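Local coordinates for general stress protein 26 (Bacillus anthracis, PDB 3EC6) that is of unknown function but binds flavin-adenine dinucleotide on a fold of the pyridoxamine 5'-phosphate oxidase family and is named for the general stress response, at residues E6-I11 and D76-E81; D39-V44 and I118-I123; A84-D89 and N112-K117. All coordinates share one frame; numbering follows the deposited sequence.

Interaction 1: residues E6-I11 and D76-E81; sequences EKITTI and DYIEVE. With FAD (flavin-adenine dinucleotide), chain B.
Ile8 and Ile11 of helix 4-13 lie against Ile78 at the start of strand 77-87; in this flavin-binding, pyridoxamine 5'-phosphate oxidase-like fold the N-terminal helix packs across the face of the strand that carries Ile78. The axes of 6-11 and 77-81 pass 8.3 Å apart at 95°.

The apolar part is made by three isoleucines. The side chains of Ile11 and Ile78 pass antiparallel, Ile11 CG2 lying 4.0 Å from Ile78 CG1. The less common first torsion of Ile78, which flanks CG1 with both backbone N and C (chi1 63°), leaves CG2 on the helix side, where it meets both CB and CG2 of Ile11. Ile8 comes in perpendicular to the same side chain, its CG1 4.1 Å from Ile78 CG2. At the strand's beginning the end of Ile11 rests on backbone: CD1 is 3.6 Å from Asp76 O and also touches Tyr77 CA.

The other side of the strand faces the cofactor. Tyr77 points away from the helix and makes an apolar contact, its CE2 within 3.7 Å of the flavin methyl C8M; Phe32 of the second subunit meets the same ring edge-to-face. That subunit supplies further hydrogen bonds to the FAD, placing the pocket at the dimer interface. The polar contact is that of Glu79, which, extended beyond CG, grips the adenosine ribose with both carboxylate oxygens, while His63 bonds OE1 as well. FAD O2B donates to Glu79 OE1 at 3.0 Å, and FAD O3B donates to Glu79 OE2 at 2.7 Å.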
loop_
_atom_site.group_PDB
_atom_site.type_symbol
_atom_site.label_atom_id
_atom_site.label_comp_id
_atom_site.label_asym_id
_atom_site.label_seq_id
_atom_site.Cartn_x
_atom_site.Cartn_y
_atom_site.Cartn_z
ATOM N N GLU A 6 11.102 6.896 -19.886
ATOM C CA GLU A 6 11.151 5.515 -20.319
ATOM C C GLU A 6 11.203 4.529 -19.138
ATOM O O GLU A 6 10.527 3.508 -19.176
ATOM C CB GLU A 6 12.356 5.292 -21.236
ATOM C CG GLU A 6 12.522 3.861 -21.632
ATOM C CD GLU A 6 13.511 3.698 -22.794
ATOM O OE1 GLU A 6 14.298 4.639 -23.071
ATOM O OE2 GLU A 6 13.482 2.619 -23.424
ATOM N N LYS A 7 12.000 4.849 -18.122
ATOM C CA LYS A 7 12.087 4.030 -16.889
ATOM C C LYS A 7 10.705 3.893 -16.274
ATOM O O LYS A 7 10.306 2.800 -15.861
ATOM C CB LYS A 7 13.040 4.652 -15.851
ATOM C CG LYS A 7 14.613 4.489 -16.037
ATOM C CD LYS A 7 15.367 5.447 -15.046
ATOM C CE LYS A 7 16.833 5.074 -14.840
ATOM N NZ LYS A 7 17.549 6.150 -14.117
ATOM N N ILE A 8 9.954 5.005 -16.219
ATOM C CA ILE A 8 8.587 4.983 -15.664
ATOM C C ILE A 8 7.617 4.188 -16.512
ATOM O O ILE A 8 6.864 3.378 -16.018
ATOM C CB ILE A 8 8.052 6.452 -15.383
ATOM C CG1 ILE A 8 8.895 7.065 -14.258
ATOM C CG2 ILE A 8 6.562 6.404 -15.027
ATOM C CD1 ILE A 8 8.742 8.560 -14.132
ATOM N N THR A 9 7.655 4.399 -17.828
ATOM C CA THR A 9 6.786 3.670 -18.736
ATOM C C THR A 9 7.006 2.131 -18.691
ATOM O O THR A 9 6.006 1.375 -18.740
ATOM C CB THR A 9 6.965 4.186 -20.176
ATOM O OG1 THR A 9 6.639 5.586 -20.214
ATOM C CG2 THR A 9 6.026 3.459 -21.085
ATOM N N THR A 10 8.275 1.765 -18.543
ATOM C CA THR A 10 8.760 0.376 -18.372
ATOM C C THR A 10 8.006 -0.251 -17.187
ATOM O O THR A 10 7.421 -1.356 -17.297
ATOM C CB THR A 10 10.294 0.350 -18.160
ATOM O OG1 THR A 10 10.984 0.841 -19.332
ATOM C CG2 THR A 10 10.790 -1.039 -17.836
ATOM N N ILE A 11 7.965 0.497 -16.072
ATOM C CA ILE A 11 7.274 0.014 -14.878
ATOM C C ILE A 11 5.804 -0.085 -15.140
ATOM O O ILE A 11 5.180 -1.114 -14.864
ATOM C CB ILE A 11 7.588 0.874 -13.609
ATOM C CG1 ILE A 11 9.077 0.790 -13.229
ATOM C CG2 ILE A 11 6.724 0.431 -12.430
ATOM C CD1 ILE A 11 9.535 -0.604 -12.813
ATOM N N ASP A 76 13.012 -2.257 -9.050
ATOM C CA ASP A 76 12.589 -0.866 -9.265
ATOM C C ASP A 76 11.084 -0.734 -9.196
ATOM O O ASP A 76 10.350 -1.674 -9.485
ATOM C CB ASP A 76 13.057 -0.371 -10.629
ATOM C CG ASP A 76 14.529 -0.599 -10.851
ATOM O OD1 ASP A 76 15.312 -0.351 -9.918
ATOM O OD2 ASP A 76 14.895 -1.041 -11.963
ATOM N N TYR A 77 10.620 0.452 -8.834
ATOM C CA TYR A 77 9.197 0.705 -8.829
ATOM C C TYR A 77 8.908 2.179 -8.833
ATOM O O TYR A 77 9.833 3.010 -8.732
ATOM C CB TYR A 77 8.509 0.040 -7.638
ATOM C CG TYR A 77 8.953 0.535 -6.279
ATOM C CD1 TYR A 77 8.161 1.415 -5.549
ATOM C CD2 TYR A 77 10.140 0.043 -5.695
ATOM C CE1 TYR A 77 8.582 1.868 -4.277
ATOM C CE2 TYR A 77 10.567 0.464 -4.438
ATOM C CZ TYR A 77 9.746 1.354 -3.729
ATOM O OH TYR A 77 10.147 1.770 -2.473
ATOM N N ILE A 78 7.619 2.504 -8.899
ATOM C CA ILE A 78 7.225 3.928 -8.899
ATOM C C ILE A 78 6.226 4.226 -7.781
ATOM O O ILE A 78 5.514 3.331 -7.281
ATOM C CB ILE A 78 6.626 4.407 -10.247
ATOM C CG1 ILE A 78 5.325 3.658 -10.565
ATOM C CG2 ILE A 78 7.665 4.312 -11.415
ATOM C CD1 ILE A 78 4.640 4.247 -11.824
ATOM N N GLU A 79 6.177 5.488 -7.400
ATOM C CA GLU A 79 5.138 5.968 -6.496
ATOM C C GLU A 79 4.455 7.085 -7.246
ATOM O O GLU A 79 5.125 7.908 -7.883
ATOM C CB GLU A 79 5.743 6.674 -5.284
ATOM C CG GLU A 79 6.383 5.863 -4.300
ATOM C CD GLU A 79 6.685 6.762 -3.072
ATOM O OE1 GLU A 79 5.814 7.580 -2.655
ATOM O OE2 GLU A 79 7.801 6.631 -2.544
ATOM N N VAL A 80 3.142 7.113 -7.201
ATOM C CA VAL A 80 2.379 8.135 -7.937
ATOM C C VAL A 80 1.478 8.850 -6.948
ATOM O O VAL A 80 0.804 8.197 -6.164
ATOM C CB VAL A 80 1.516 7.490 -9.040
ATOM C CG1 VAL A 80 0.675 8.543 -9.750
ATOM C CG2 VAL A 80 2.377 6.585 -9.999
ATOM N N GLU A 81 1.518 10.183 -6.966
ATOM C CA GLU A 81 0.565 11.037 -6.224
ATOM C C GLU A 81 -0.301 11.779 -7.223
ATOM O O GLU A 81 0.197 12.330 -8.201
ATOM C CB GLU A 81 1.281 12.109 -5.396
ATOM C CG GLU A 81 2.287 11.571 -4.379
ATOM C CD GLU A 81 3.174 12.666 -3.816
ATOM O OE1 GLU A 81 2.929 13.871 -4.054
ATOM O OE2 GLU A 81 4.147 12.331 -3.131
HETATM P PA FAD B . 11.444 9.307 3.412
HETATM O O1A FAD B . 11.379 10.033 4.748
HETATM O O2A FAD B . 12.848 8.895 3.007
HETATM O O5B FAD B . 10.951 10.261 2.173
HETATM C C5B FAD B . 10.780 9.633 0.925
HETATM C C4B FAD B . 9.326 9.894 0.591
HETATM O O4B FAD B . 9.186 11.291 0.257
HETATM C C3B FAD B . 8.905 9.044 -0.604
HETATM O O3B FAD B . 8.150 7.907 -0.184
HETATM C C2B FAD B . 8.186 10.057 -1.495
HETATM O O2B FAD B . 6.791 10.044 -1.237
HETATM C C1B FAD B . 8.749 11.420 -1.086
HETATM N N9A FAD B . 9.904 11.805 -1.935
HETATM C C8A FAD B . 10.756 10.943 -2.588
HETATM N N7A FAD B . 11.676 11.668 -3.270
HETATM C C5A FAD B . 11.441 12.976 -3.056
HETATM C C6A FAD B . 12.098 14.111 -3.530
HETATM N N6A FAD B . 12.951 13.983 -4.558
HETATM N N1A FAD B . 11.613 15.351 -3.150
HETATM C C2A FAD B . 10.503 15.454 -2.314
HETATM N N3A FAD B . 9.858 14.312 -1.848
HETATM C C4A FAD B . 10.329 13.087 -2.217
HETATM N N1 FAD B . 12.686 1.464 4.822
HETATM C C2 FAD B . 12.821 1.370 6.192
HETATM O O2 FAD B . 13.175 2.406 6.762
HETATM N N3 FAD B . 12.523 0.208 6.866
HETATM C C4 FAD B . 12.125 -0.919 6.178
HETATM O O4 FAD B . 11.858 -1.982 6.809
HETATM C C4X FAD B . 12.046 -0.870 4.771
HETATM N N5 FAD B . 11.661 -2.007 4.079
HETATM C C5X FAD B . 11.592 -1.940 2.694
HETATM C C6 FAD B . 11.223 -3.119 2.018
HETATM C C7 FAD B . 11.121 -3.039 0.626
HETATM C C7M FAD B . 10.735 -4.297 -0.115
HETATM C C8 FAD B . 11.378 -1.835 -0.064
HETATM C C8M FAD B . 11.249 -1.717 -1.576
HETATM C C9 FAD B . 11.695 -0.661 0.631
HETATM C C9A FAD B . 11.819 -0.719 2.033
HETATM N N10 FAD B . 12.159 0.429 2.740
HETATM C C10 FAD B . 12.297 0.340 4.124
HETATM C "C1'" FAD B . 12.295 1.782 2.124
HETATM C "C2'" FAD B . 11.028 2.644 2.233
HETATM O "O2'" FAD B . 9.920 2.010 1.587
HETATM C "C3'" FAD B . 11.295 3.957 1.494
HETATM O "O3'" FAD B . 12.455 4.544 2.108
HETATM C "C4'" FAD B . 10.108 4.907 1.582
HETATM O "O4'" FAD B . 10.242 6.036 0.660
HETATM C "C5'" FAD B . 9.960 5.444 3.016
HETATM O "O5'" FAD B . 8.887 6.373 3.050
HETATM P P FAD B . 9.160 7.682 3.950
HETATM O O1P FAD B . 8.093 8.743 3.707
HETATM O O2P FAD B . 9.467 7.345 5.382
HETATM O O3P FAD B . 10.526 8.054 3.201
#

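Interaction 2: residues D39-V44 and I118-I123; sequences DFVLYV and INPDTI
Leu42 and Ile118 face each other as an antiparallel hydrogen-bonded pair, and their backbones satisfy one another in both directions. Ile118 N gives its hydrogen to Leu42 O at 2.8 Å, a fairly straight bond (164° at the hydrogen) with the donor tilted 23° from the carbonyl plane. The return bond is longer: Leu42 N reaches Ile118 O at 3.2 Å, in the carbonyl plane and on a lone pair.

Ile118 O has a second donor. A water gives one hydrogen to it and the other to Phe40 O, each at 2.9 Å, thereby bridging the two backbones where the 39-44 segment enters the strand. Asn119 takes its backbone hydrogen bonding to the other side, to Leu83, so the 118-120 strand is held between two neighbours.

Side chains fill in round these bonds. Pro120 lies against the Phe40 carbonyl, with its CG 3.4 Å from Phe40 O, and its CD touches Val41 CA. Val41 CG1, anti to the backbone N (chi1 175°), is 3.5 Å from Ile118 O, while CG2 turns to Asn119, whose side chain runs beside it in the same direction with ND2 at 4.0 Å.

Beyond Pro120 the chain turns a corner at Asp121, bringing Ile123 back toward Phe40. Those two side chains meet roughly perpendicular, Ile123 CD1 lying 4.2 Å from Phe40 CD1; Ile8 of helix 4-13 touches both. The corner coincides with a classic beta bulge, in which Asp121 and Thr122 sit opposite the single residue Glu81. A strand that pairs with 41-44 and then turns its corner to continue beside 77-87 is consistent with the split-barrel fold of the pyridoxamine 5'-phosphate oxidase-like flavin-binding proteins.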
loop_
_atom_site.group_PDB
_atom_site.type_symbol
_atom_site.label_atom_id
_atom_site.label_comp_id
_atom_site.label_asym_id
_atom_site.label_seq_id
_atom_site.Cartn_x
_atom_site.Cartn_y
_atom_site.Cartn_z
ATOM N N ASP A 39 -0.907 6.477 -21.523
ATOM C CA ASP A 39 0.282 7.264 -21.220
ATOM C C ASP A 39 0.536 7.208 -19.699
ATOM O O ASP A 39 0.672 6.115 -19.137
ATOM C CB ASP A 39 0.129 8.677 -21.754
ATOM C CG ASP A 39 0.162 8.709 -23.282
ATOM O OD1 ASP A 39 1.031 8.017 -23.879
ATOM O OD2 ASP A 39 -0.685 9.414 -23.853
ATOM N N PHE A 40 0.642 8.358 -19.038
ATOM C CA PHE A 40 0.973 8.301 -17.599
ATOM C C PHE A 40 -0.251 8.339 -16.706
ATOM O O PHE A 40 -0.136 8.296 -15.486
ATOM C CB PHE A 40 1.937 9.448 -17.201
ATOM C CG PHE A 40 3.289 9.335 -17.865
ATOM C CD1 PHE A 40 4.159 8.303 -17.528
ATOM C CD2 PHE A 40 3.653 10.242 -18.870
ATOM C CE1 PHE A 40 5.373 8.168 -18.156
ATOM C CE2 PHE A 40 4.902 10.122 -19.509
ATOM C CZ PHE A 40 5.755 9.083 -19.139
ATOM N N VAL A 41 -1.431 8.339 -17.319
ATOM C CA VAL A 41 -2.685 8.305 -16.566
ATOM C C VAL A 41 -3.042 6.875 -16.234
ATOM O O VAL A 41 -3.084 6.017 -17.122
ATOM C CB VAL A 41 -3.847 8.986 -17.372
ATOM C CG1 VAL A 41 -5.163 8.837 -16.621
ATOM C CG2 VAL A 41 -3.497 10.497 -17.607
ATOM N N LEU A 42 -3.281 6.588 -14.951
ATOM C CA LEU A 42 -3.508 5.187 -14.543
ATOM C C LEU A 42 -5.014 4.990 -14.382
ATOM O O LEU A 42 -5.768 5.915 -14.116
ATOM C CB LEU A 42 -2.816 4.837 -13.191
ATOM C CG LEU A 42 -1.300 5.017 -13.259
ATOM C CD1 LEU A 42 -0.720 4.705 -11.885
ATOM C CD2 LEU A 42 -0.667 4.107 -14.290
ATOM N N TYR A 43 -5.450 3.745 -14.579
ATOM C CA TYR A 43 -6.886 3.416 -14.414
ATOM C C TYR A 43 -7.000 2.086 -13.674
ATOM O O TYR A 43 -6.185 1.187 -13.896
ATOM C CB TYR A 43 -7.576 3.213 -15.772
ATOM C CG TYR A 43 -7.680 4.475 -16.642
ATOM C CD1 TYR A 43 -8.804 5.322 -16.525
ATOM C CD2 TYR A 43 -6.648 4.836 -17.516
ATOM C CE1 TYR A 43 -8.922 6.515 -17.309
ATOM C CE2 TYR A 43 -6.734 6.016 -18.262
ATOM C CZ TYR A 43 -7.860 6.838 -18.161
ATOM O OH TYR A 43 -7.976 8.011 -18.892
ATOM N N VAL A 44 -7.991 1.973 -12.808
ATOM C CA VAL A 44 -8.259 0.699 -12.114
ATOM C C VAL A 44 -9.747 0.388 -12.348
ATOM O O VAL A 44 -10.598 1.276 -12.244
ATOM C CB VAL A 44 -8.023 0.844 -10.611
ATOM C CG1 VAL A 44 -8.460 -0.406 -9.856
ATOM C CG2 VAL A 44 -6.522 1.110 -10.359
ATOM N N ILE A 118 -6.681 8.009 -12.478
ATOM C CA ILE A 118 -5.741 8.690 -11.567
ATOM C C ILE A 118 -4.878 9.607 -12.422
ATOM O O ILE A 118 -4.082 9.148 -13.270
ATOM C CB ILE A 118 -4.848 7.668 -10.833
ATOM C CG1 ILE A 118 -5.691 6.829 -9.921
ATOM C CG2 ILE A 118 -3.808 8.422 -9.949
ATOM C CD1 ILE A 118 -5.086 5.539 -9.585
ATOM N N ASN A 119 -5.065 10.907 -12.227
ATOM C CA ASN A 119 -4.318 11.925 -12.972
ATOM C C ASN A 119 -3.091 12.271 -12.171
ATOM O O ASN A 119 -3.218 12.862 -11.110
ATOM C CB ASN A 119 -5.139 13.194 -13.185
ATOM C CG ASN A 119 -6.071 13.070 -14.346
ATOM O OD1 ASN A 119 -7.249 12.814 -14.175
ATOM N ND2 ASN A 119 -5.529 13.201 -15.550
ATOM N N PRO A 120 -1.911 11.857 -12.637
ATOM C CA PRO A 120 -0.755 12.017 -11.768
ATOM C C PRO A 120 -0.299 13.490 -11.704
ATOM O O PRO A 120 -0.326 14.209 -12.712
ATOM C CB PRO A 120 0.342 11.189 -12.462
ATOM C CG PRO A 120 -0.038 11.367 -13.977
ATOM C CD PRO A 120 -1.545 11.268 -13.944
ATOM N N ASP A 121 0.103 13.895 -10.501
ATOM C CA ASP A 121 0.814 15.175 -10.378
ATOM C C ASP A 121 2.281 14.891 -10.296
ATOM O O ASP A 121 3.085 15.665 -10.864
ATOM C CB ASP A 121 0.354 15.939 -9.119
ATOM C CG ASP A 121 -1.066 16.496 -9.291
ATOM O OD1 ASP A 121 -1.354 17.044 -10.345
ATOM O OD2 ASP A 121 -1.959 16.275 -8.408
ATOM N N THR A 122 2.672 13.862 -9.528
ATOM C CA THR A 122 4.101 13.583 -9.331
ATOM C C THR A 122 4.305 12.075 -9.460
ATOM O O THR A 122 3.510 11.303 -8.913
ATOM C CB THR A 122 4.596 14.049 -7.951
ATOM O OG1 THR A 122 4.185 15.418 -7.773
ATOM C CG2 THR A 122 6.133 13.952 -7.826
ATOM N N ILE A 123 5.319 11.669 -10.242
ATOM C CA ILE A 123 5.682 10.251 -10.259
ATOM C C ILE A 123 7.119 10.162 -9.799
ATOM O O ILE A 123 8.021 10.779 -10.422
ATOM C CB ILE A 123 5.515 9.612 -11.641
ATOM C CG1 ILE A 123 4.036 9.721 -12.096
ATOM C CG2 ILE A 123 6.001 8.121 -11.583
ATOM C CD1 ILE A 123 3.769 9.075 -13.441
HETATM O O HOH W 1 -1.413 8.198 -12.871
#

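Interaction 3: residues A84-D89 and N112-K117; sequences ASIEED and NYVLIK
Ile86 sits between Val114 and Ile116, crossing each at a slant. Its CG2 branch, placed anti to the backbone N, meets Val114 CB at 3.7 Å, and its CD1 reaches Ile116 CG1 at 4.0 Å. Ala84 CB extends this apolar row by touching Ile116 CG2; Ile53 and Ile56 of helix 51-58 pack on the same face.

Around this centre the backbones are stitched by two hydrogen-bonded pairs, Ser85 with Lys117 and Glu87 with Leu115. The bond from Lys117 N to Ser85 O (2.8 Å) is nearly straight, at 174°. On the Leu115 face, Glu87 CB lies beside Leu115 CB, and Leu92 and Phe96 of helix 90-96 pack on the leucine.

At the polar edge, Glu88 runs alongside Val114 CG1, its carboxylate held by a salt bridge to Arg48. The fully extended Lys117 carries NZ to 4.6 Å from Glu87 OE1, too far for a salt bridge; a water joins them, donating to OE1 at 2.6 Å and accepting from NZ. Glu87 bends at chi2, which lets OE2 accept from Asp89 N (2.9 Å). Asp89 N-caps helix 90-96, through which the two antiparallel strands, side by side in the sheet of the flavin-binding fold, are connected.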
loop_
_atom_site.group_PDB
_atom_site.type_symbol
_atom_site.label_atom_id
_atom_site.label_comp_id
_atom_site.label_asym_id
_atom_site.label_seq_id
_atom_site.Cartn_x
_atom_site.Cartn_y
_atom_site.Cartn_z
ATOM N N ALA A 84 -7.934 11.448 -8.118
ATOM C CA ALA A 84 -8.727 10.453 -8.768
ATOM C C ALA A 84 -10.134 10.969 -9.067
ATOM O O ALA A 84 -10.676 11.871 -8.394
ATOM C CB ALA A 84 -8.805 9.235 -7.831
ATOM N N SER A 85 -10.684 10.410 -10.139
ATOM C CA SER A 85 -12.095 10.614 -10.473
ATOM C C SER A 85 -12.648 9.297 -11.028
ATOM O O SER A 85 -11.908 8.344 -11.262
ATOM C CB SER A 85 -12.222 11.768 -11.469
ATOM O OG SER A 85 -11.521 11.467 -12.656
ATOM N N ILE A 86 -13.957 9.258 -11.258
ATOM C CA ILE A 86 -14.579 8.029 -11.791
ATOM C C ILE A 86 -14.832 8.221 -13.268
ATOM O O ILE A 86 -15.291 9.299 -13.714
ATOM C CB ILE A 86 -15.881 7.743 -11.038
ATOM C CG1 ILE A 86 -15.581 7.594 -9.549
ATOM C CG2 ILE A 86 -16.507 6.383 -11.536
ATOM C CD1 ILE A 86 -14.387 6.767 -9.227
ATOM N N GLU A 87 -14.521 7.192 -14.049
ATOM C CA GLU A 87 -14.581 7.268 -15.510
ATOM C C GLU A 87 -15.503 6.127 -15.945
ATOM O O GLU A 87 -15.313 4.959 -15.553
ATOM C CB GLU A 87 -13.145 7.165 -16.100
ATOM C CG GLU A 87 -13.123 6.995 -17.616
ATOM C CD GLU A 87 -13.612 8.234 -18.359
ATOM O OE1 GLU A 87 -12.759 9.106 -18.629
ATOM O OE2 GLU A 87 -14.802 8.322 -18.735
ATOM N N GLU A 88 -16.540 6.471 -16.723
ATOM C CA GLU A 88 -17.472 5.446 -17.183
ATOM C C GLU A 88 -17.427 5.342 -18.726
ATOM O O GLU A 88 -18.306 4.726 -19.312
ATOM C CB GLU A 88 -18.913 5.738 -16.726
ATOM C CG GLU A 88 -19.020 5.873 -15.224
ATOM C CD GLU A 88 -20.373 5.503 -14.664
ATOM O OE1 GLU A 88 -21.024 4.550 -15.159
ATOM O OE2 GLU A 88 -20.770 6.151 -13.686
ATOM N N ASP A 89 -16.431 5.959 -19.352
ATOM C CA ASP A 89 -16.274 5.910 -20.820
ATOM C C ASP A 89 -16.261 4.456 -21.315
ATOM O O ASP A 89 -15.412 3.667 -20.903
ATOM C CB ASP A 89 -14.971 6.602 -21.180
ATOM C CG ASP A 89 -14.721 6.596 -22.657
ATOM O OD1 ASP A 89 -15.431 7.335 -23.390
ATOM O OD2 ASP A 89 -13.838 5.843 -23.103
ATOM N N ASN A 112 -22.234 -2.190 -13.011
ATOM C CA ASN A 112 -21.399 -1.935 -11.853
ATOM C C ASN A 112 -19.923 -1.642 -12.172
ATOM O O ASN A 112 -19.202 -1.213 -11.288
ATOM C CB ASN A 112 -21.475 -3.100 -10.859
ATOM C CG ASN A 112 -22.901 -3.279 -10.307
ATOM O OD1 ASN A 112 -23.557 -2.267 -9.984
ATOM N ND2 ASN A 112 -23.361 -4.508 -10.165
ATOM N N TYR A 113 -19.503 -1.868 -13.425
ATOM C CA TYR A 113 -18.086 -1.650 -13.789
ATOM C C TYR A 113 -17.844 -0.152 -14.002
ATOM O O TYR A 113 -18.454 0.493 -14.853
ATOM C CB TYR A 113 -17.842 -2.442 -15.078
ATOM C CG TYR A 113 -16.507 -2.287 -15.800
ATOM C CD1 TYR A 113 -15.373 -1.752 -15.153
ATOM C CD2 TYR A 113 -16.393 -2.743 -17.142
ATOM C CE1 TYR A 113 -14.197 -1.627 -15.812
ATOM C CE2 TYR A 113 -15.178 -2.644 -17.837
ATOM C CZ TYR A 113 -14.090 -2.072 -17.135
ATOM O OH TYR A 113 -12.890 -1.977 -17.807
ATOM N N VAL A 114 -16.933 0.386 -13.220
ATOM C CA VAL A 114 -16.458 1.756 -13.486
ATOM C C VAL A 114 -14.954 1.702 -13.425
ATOM O O VAL A 114 -14.350 0.730 -12.920
ATOM C CB VAL A 114 -16.970 2.776 -12.433
ATOM C CG1 VAL A 114 -18.497 2.861 -12.501
ATOM C CG2 VAL A 114 -16.517 2.390 -10.999
ATOM N N LEU A 115 -14.343 2.762 -13.924
ATOM C CA LEU A 115 -12.891 2.929 -13.797
ATOM C C LEU A 115 -12.578 4.051 -12.803
ATOM O O LEU A 115 -13.222 5.100 -12.803
ATOM C CB LEU A 115 -12.248 3.279 -15.150
ATOM C CG LEU A 115 -12.278 2.169 -16.205
ATOM C CD1 LEU A 115 -11.933 2.797 -17.569
ATOM C CD2 LEU A 115 -11.334 1.035 -15.848
ATOM N N ILE A 116 -11.560 3.816 -11.968
ATOM C CA ILE A 116 -10.969 4.933 -11.231
ATOM C C ILE A 116 -9.812 5.471 -12.092
ATOM O O ILE A 116 -8.927 4.725 -12.484
ATOM C CB ILE A 116 -10.427 4.446 -9.932
ATOM C CG1 ILE A 116 -11.544 3.897 -9.064
ATOM C CG2 ILE A 116 -9.699 5.607 -9.252
ATOM C CD1 ILE A 116 -11.013 3.239 -7.752
ATOM N N LYS A 117 -9.876 6.768 -12.425
ATOM C CA LYS A 117 -8.911 7.436 -13.273
ATOM C C LYS A 117 -7.984 8.211 -12.362
ATOM O O LYS A 117 -8.420 8.997 -11.530
ATOM C CB LYS A 117 -9.641 8.414 -14.211
ATOM C CG LYS A 117 -8.664 9.298 -14.968
ATOM C CD LYS A 117 -9.421 10.118 -16.003
ATOM C CE LYS A 117 -8.521 11.110 -16.709
ATOM N NZ LYS A 117 -9.314 11.968 -17.633
HETATM O O HOH W 2 -10.238 9.556 -19.284
#

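The three contacts follow one antiparallel sheet. Interactions 1 and 3 both use strand 77-87, at its two ends, with centres about 22 Å apart on opposite sides of the chain's centre; interaction 1 closes before interaction 3 opens. Interactions 2 and 3 share strand 113-126, centres about 13 Å apart; interaction 3 is nested in the loop that interaction 2 closes. Interactions 1 and 2 have centres about 11 Å apart, and their segments alternate along the chain. They touch directly: Ile8 packs on Ile123, and Glu81 probably bonds to Asp121 and Thr122. Strand 113-126 thus joins strands 41-47 and 77-87, linking two ends of the sheet, each near a FAD of the dimer.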